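Local coordinates for protein geranylgeranyl pyrophosphate synthetase (Pyrococcus horikoshii, PDB 1WY0) that probably joins isopentenyl diphosphate units onto an allylic diphosphate to build geranylgeranyl diphosphate, at residues A[290-293]-A[294-297]; A[120-123]-A[124-127]. All coordinates share one frame; numbering follows the deposited sequence.

Contact 1: A[290-293]-A[294-297]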
ATOM      1  N   ALA A 290     -16.244 -26.525  23.395  1.00 38.68           N
ATOM      2  CA  ALA A 290     -16.619 -25.647  22.283  1.00 38.89           C
ATOM      3  C   ALA A 290     -16.667 -26.422  20.970  1.00 38.80           C
ATOM      4  O   ALA A 290     -17.552 -26.212  20.147  1.00 38.13           O
ATOM      5  CB  ALA A 290     -15.633 -24.491  22.171  1.00 37.77           C
ATOM      6  N   ILE A 291     -15.712 -27.321  20.773  1.00 38.02           N
ATOM      7  CA  ILE A 291     -15.700 -28.117  19.560  1.00 38.41           C
ATOM      8  C   ILE A 291     -16.880 -29.087  19.585  1.00 38.45           C
ATOM      9  O   ILE A 291     -17.466 -29.396  18.547  1.00 37.30           O
ATOM     10  CB  ILE A 291     -14.373 -28.878  19.419  1.00 38.35           C
ATOM     11  CG1 ILE A 291     -13.260 -27.869  19.125  1.00 37.49           C
ATOM     12  CG2 ILE A 291     -14.476 -29.935  18.330  1.00 38.24           C
ATOM     13  CD1 ILE A 291     -11.870 -28.458  19.005  1.00 38.81           C
ATOM     14  N   ASP A 292     -17.242 -29.547  20.780  1.00 39.94           N
ATOM     15  CA  ASP A 292     -18.370 -30.458  20.920  1.00 41.12           C
ATOM     16  C   ASP A 292     -19.673 -29.748  20.557  1.00 41.09           C
ATOM     17  O   ASP A 292     -20.575 -30.341  19.961  1.00 42.40           O
ATOM     18  CB  ASP A 292     -18.456 -30.990  22.351  1.00 43.13           C
ATOM     19  CG  ASP A 292     -17.417 -32.056  22.637  1.00 46.08           C
ATOM     20  OD1 ASP A 292     -16.919 -32.677  21.669  1.00 46.10           O
ATOM     21  OD2 ASP A 292     -17.111 -32.281  23.828  1.00 48.46           O
ATOM     22  N   LEU A 293     -19.769 -28.479  20.931  1.00 39.88           N
ATOM     23  CA  LEU A 293     -20.953 -27.691  20.627  1.00 38.82           C
ATOM     24  C   LEU A 293     -21.098 -27.554  19.120  1.00 38.35           C
ATOM     25  O   LEU A 293     -22.202 -27.583  18.600  1.00 39.74           O
ATOM     26  CB  LEU A 293     -20.856 -26.308  21.272  1.00 37.66           C
ATOM     27  CG  LEU A 293     -21.322 -26.265  22.722  1.00 38.47           C
ATOM     28  CD1 LEU A 293     -21.173 -24.861  23.283  1.00 39.41           C
ATOM     29  CD2 LEU A 293     -22.772 -26.711  22.787  1.00 38.35           C
ATOM     30  N   LEU A 294     -19.972 -27.421  18.429  1.00 37.63           N
ATOM     31  CA  LEU A 294     -19.957 -27.285  16.979  1.00 38.49           C
ATOM     32  C   LEU A 294     -20.356 -28.579  16.260  1.00 38.49           C
ATOM     33  O   LEU A 294     -21.045 -28.547  15.235  1.00 38.96           O
ATOM     34  CB  LEU A 294     -18.558 -26.865  16.513  1.00 39.12           C
ATOM     35  CG  LEU A 294     -18.017 -25.518  17.003  1.00 39.32           C
ATOM     36  CD1 LEU A 294     -16.616 -25.316  16.463  1.00 39.30           C
ATOM     37  CD2 LEU A 294     -18.938 -24.391  16.547  1.00 40.59           C
ATOM     38  N   LYS A 295     -19.913 -29.712  16.795  1.00 38.43           N
ATOM     39  CA  LYS A 295     -20.209 -31.008  16.185  1.00 39.95           C
ATOM     40  C   LYS A 295     -21.688 -31.367  16.348  1.00 38.79           C
ATOM     41  O   LYS A 295     -22.312 -32.010  15.514  1.00 39.36           O
ATOM     42  CB  LYS A 295     -19.364 -32.068  16.892  1.00 40.98           C
ATOM     43  CG  LYS A 295     -17.902 -32.067  16.455  1.00 42.53           C
ATOM     44  CD  LYS A 295     -17.100 -33.122  17.217  1.00 44.19           C
ATOM     45  CE  LYS A 295     -15.633 -33.195  16.777  1.00 45.60           C
ATOM     46  NZ  LYS A 295     -14.961 -34.296  17.471  1.00 46.02           N
ATOM     47  N   LYS A 296     -22.225 -30.956  17.510  1.00 39.41           N
ATOM     48  CA  LYS A 296     -23.637 -31.184  17.794  1.00 40.17           C
ATOM     49  C   LYS A 296     -24.526 -30.762  16.623  1.00 41.13           C
ATOM     50  O   LYS A 296     -25.548 -31.370  16.336  1.00 44.16           O
ATOM     51  CB  LYS A 296     -23.987 -30.362  19.033  1.00 41.71           C
ATOM     52  CG  LYS A 296     -25.421 -30.583  19.529  1.00 42.37           C
ATOM     53  CD  LYS A 296     -25.635 -29.956  20.912  1.00 41.33           C
ATOM     54  CE  LYS A 296     -27.105 -29.920  21.358  1.00 43.03           C
ATOM     55  NZ  LYS A 296     -27.225 -29.161  22.606  1.00 42.56           N
ATOM     56  N   TYR A 297     -24.121 -29.657  15.957  1.00 39.08           N
ATOM     57  CA  TYR A 297     -24.944 -29.120  14.876  1.00 37.43           C
ATOM     58  C   TYR A 297     -24.346 -29.375  13.483  1.00 36.87           C
ATOM     59  O   TYR A 297     -24.742 -28.768  12.495  1.00 36.09           O
ATOM     60  CB  TYR A 297     -25.111 -27.612  15.094  1.00 36.48           C
ATOM     61  CG  TYR A 297     -25.894 -27.352  16.331  1.00 35.58           C
ATOM     62  CD1 TYR A 297     -27.285 -27.340  16.288  1.00 36.24           C
ATOM     63  CD2 TYR A 297     -25.239 -27.078  17.529  1.00 35.39           C
ATOM     64  CE1 TYR A 297     -28.016 -27.066  17.435  1.00 35.42           C
ATOM     65  CE2 TYR A 297     -25.965 -26.795  18.674  1.00 36.27           C
ATOM     66  CZ  TYR A 297     -27.349 -26.785  18.628  1.00 36.19           C
ATOM     67  OH  TYR A 297     -28.080 -26.529  19.773  1.00 36.92           O
TER

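Contact 2: A[120-123]-A[124-127]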
ATOM      1  N   LYS A 120       6.151  -2.618  -5.200  1.00 30.24           N
ATOM      2  CA  LYS A 120       6.958  -3.359  -6.168  1.00 31.29           C
ATOM      3  C   LYS A 120       6.126  -4.381  -6.953  1.00 31.56           C
ATOM      4  O   LYS A 120       6.443  -4.749  -8.076  1.00 32.42           O
ATOM      5  CB  LYS A 120       8.078  -4.072  -5.408  1.00 30.65           C
ATOM      6  CG  LYS A 120       9.066  -3.090  -4.776  1.00 29.92           C
ATOM      7  CD  LYS A 120      10.383  -3.012  -5.553  1.00 29.68           C
ATOM      8  CE  LYS A 120      11.331  -1.946  -4.995  1.00 30.82           C
ATOM      9  NZ  LYS A 120      12.435  -1.731  -5.927  1.00 32.33           N
ATOM     10  N   ALA A 121       4.957  -4.786  -6.467  1.00 31.44           N
ATOM     11  CA  ALA A 121       4.070  -5.620  -7.258  1.00 32.13           C
ATOM     12  C   ALA A 121       3.741  -4.909  -8.573  1.00 32.09           C
ATOM     13  O   ALA A 121       3.693  -5.534  -9.633  1.00 33.50           O
ATOM     14  CB  ALA A 121       2.794  -5.908  -6.479  1.00 30.51           C
ATOM     15  N   PHE A 122       3.495  -3.604  -8.499  1.00 32.61           N
ATOM     16  CA  PHE A 122       3.179  -2.863  -9.710  1.00 33.53           C
ATOM     17  C   PHE A 122       4.445  -2.552 -10.504  1.00 34.78           C
ATOM     18  O   PHE A 122       4.421  -2.374 -11.715  1.00 34.74           O
ATOM     19  CB  PHE A 122       2.485  -1.562  -9.306  1.00 32.92           C
ATOM     20  CG  PHE A 122       1.069  -1.847  -8.901  1.00 34.10           C
ATOM     21  CD1 PHE A 122       0.097  -2.022  -9.880  1.00 31.45           C
ATOM     22  CD2 PHE A 122       0.735  -1.929  -7.559  1.00 32.85           C
ATOM     23  CE1 PHE A 122      -1.214  -2.283  -9.508  1.00 30.79           C
ATOM     24  CE2 PHE A 122      -0.582  -2.192  -7.195  1.00 34.06           C
ATOM     25  CZ  PHE A 122      -1.560  -2.371  -8.167  1.00 32.97           C
ATOM     26  N   GLU A 123       5.605  -2.514  -9.855  1.00 35.82           N
ATOM     27  CA  GLU A 123       6.770  -2.330 -10.672  1.00 38.11           C
ATOM     28  C   GLU A 123       7.027  -3.603 -11.430  1.00 39.00           C
ATOM     29  O   GLU A 123       7.491  -3.593 -12.563  1.00 38.33           O
ATOM     30  CB  GLU A 123       7.959  -2.029  -9.778  1.00 39.39           C
ATOM     31  CG  GLU A 123       9.148  -1.537 -10.592  1.00 43.16           C
ATOM     32  CD  GLU A 123      10.423  -1.735  -9.809  1.00 45.97           C
ATOM     33  OE1 GLU A 123      10.423  -1.483  -8.616  1.00 46.59           O
ATOM     34  OE2 GLU A 123      11.425  -2.110 -10.410  1.00 49.36           O
ATOM     35  N   ALA A 124       6.630  -4.734 -10.849  1.00 38.43           N
ATOM     36  CA  ALA A 124       6.713  -6.030 -11.523  1.00 39.41           C
ATOM     37  C   ALA A 124       5.725  -6.073 -12.685  1.00 40.23           C
ATOM     38  O   ALA A 124       6.031  -6.603 -13.746  1.00 40.19           O
ATOM     39  CB  ALA A 124       6.405  -7.158 -10.541  1.00 36.43           C
ATOM     40  N   VAL A 125       4.535  -5.523 -12.476  1.00 41.62           N
ATOM     41  CA  VAL A 125       3.523  -5.491 -13.522  1.00 43.57           C
ATOM     42  C   VAL A 125       4.028  -4.688 -14.717  1.00 45.44           C
ATOM     43  O   VAL A 125       3.807  -5.066 -15.862  1.00 46.84           O
ATOM     44  CB  VAL A 125       2.219  -4.841 -13.024  1.00 43.45           C
ATOM     45  CG1 VAL A 125       1.261  -4.632 -14.185  1.00 44.04           C
ATOM     46  CG2 VAL A 125       1.572  -5.721 -11.973  1.00 45.30           C
ATOM     47  N   ALA A 126       4.699  -3.574 -14.442  1.00 45.57           N
ATOM     48  CA  ALA A 126       5.222  -2.722 -15.493  1.00 47.11           C
ATOM     49  C   ALA A 126       6.303  -3.428 -16.316  1.00 49.34           C
ATOM     50  O   ALA A 126       6.302  -3.332 -17.540  1.00 50.04           O
ATOM     51  CB  ALA A 126       5.769  -1.431 -14.889  1.00 44.83           C
ATOM     52  N   ARG A 127       7.215  -4.137 -15.651  1.00 50.08           N
ATOM     53  CA  ARG A 127       8.288  -4.860 -16.342  1.00 51.33           C
ATOM     54  C   ARG A 127       7.812  -6.009 -17.233  1.00 52.88           C
ATOM     55  O   ARG A 127       8.605  -6.588 -17.970  1.00 54.70           O
ATOM     56  CB  ARG A 127       9.297  -5.428 -15.337  1.00 49.63           C
ATOM     57  CG  ARG A 127      10.107  -4.396 -14.588  1.00 47.84           C
ATOM     58  CD  ARG A 127      11.222  -5.072 -13.820  1.00 48.33           C
ATOM     59  NE  ARG A 127      12.042  -4.126 -13.076  1.00 47.45           N
ATOM     60  CZ  ARG A 127      13.132  -4.465 -12.397  1.00 48.37           C
ATOM     61  NH1 ARG A 127      13.534  -5.728 -12.374  1.00 48.13           N
ATOM     62  NH2 ARG A 127      13.812  -3.544 -11.729  1.00 50.43           N
TER

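Contact 1: A[290-293]-A[294-297]
The Lys295 chain reaches back over the turn before it and passes Ile291 at a slant, its CE atom 3.8 Å from CG2 of Ile291. That methyl is the branch anti to the backbone N, while CG1 (chi1 -70°) stands beside the N; the lysine itself is fully extended beyond CG. Its ammonium ends near the Asp292 carboxylate without touching it, Lys295 NZ to Asp292 OD1 being 4.9 Å, so any attraction is through space and probably modest. At the other end Leu293 O lies at the edge of the Tyr297 ring, near its plane, 3.3 Å from CD2 of Tyr297. Lys296 CG lies 3.9 Å above one face of that ring, nearer its border than its centre. Helix 283-296 carries these residues up to Lys296, and Tyr297 follows it; the i to i+4 pattern is seen in Leu294 N to Ala290 O (3.2 Å) and Lys296 N to Asp292 O (3.0 Å, N-H...O 155°). Asp258 OD2 forms a salt bridge with Lys296 NZ and a hydrogen bond with Tyr297 OH, which is also bonded to Asp255 N. Leu293 and Leu294 pack on Phe250 and Phe262, which joins the helix to helices 245-253 and 256-264.

Contact 2: A[120-123]-A[124-127]
Glu123 and Arg127 extend alongside each other in the same direction, and a salt bridge joins OE2 of Glu123 to NH2 of Arg127 at 3.1 Å. Both NE (3.4 Å) and NH2 of Arg127 lie near that single oxygen, OE2 of Glu123, and the carboxylate and guanidinium planes are 63° apart, so this is not a coplanar two-oxygen pair. Glu123 gets there by setting CG anti to its N (chi1 -168°). Its OE1 meets Lys120 NZ in a weak, 3.4 Å salt bridge; Lys120 NZ is hydrogen-bonded chiefly to Leu25 O, and Arg127 NH1 has its main salt bridge to Glu24. Arg127 is the exposed end, its chain beside the partly exposed Glu123. Packing is closer on the buried side, where Val125 CG2 lies 3.2 Å from Ala121 O and both residues rest on helix 69-90; Val125 CG2 to Phe122 CD1, at 4.5 Å, is a loose contact within it. Backbone bonds such as Ala124 N to Lys120 O (2.8 Å) hold the turns together. The Phe122 ring stacks on Phe122 of the second subunit. Residues 120-127 lie near the C-terminal part of helix 107-126, with a Lys-Glu-Arg salt-bridge network and a dimer contact, within the all-helical polyprenyl synthetase fold.

How the contacts relate
Both contacts are successive turns near the end of a helix, but they share no element: contact 1 lies on helix 283-296 and contact 2 on helix 107-126, on opposite sides of the chain's centre, with nearest atoms about 36 Å apart. Contact 2 is the more buried, five of its eight residues against three in the partly buried contact 1. Both helices pack on neighbours, contact 1 within its own chain and contact 2 also across the dimer. Contact 2 has a local Lys-Glu-Arg network plus outside partners, among them Glu24 and Leu25, whereas in contact 1 no charged pair meets across the segments, and Lys296 and Tyr297 bond to Asp258.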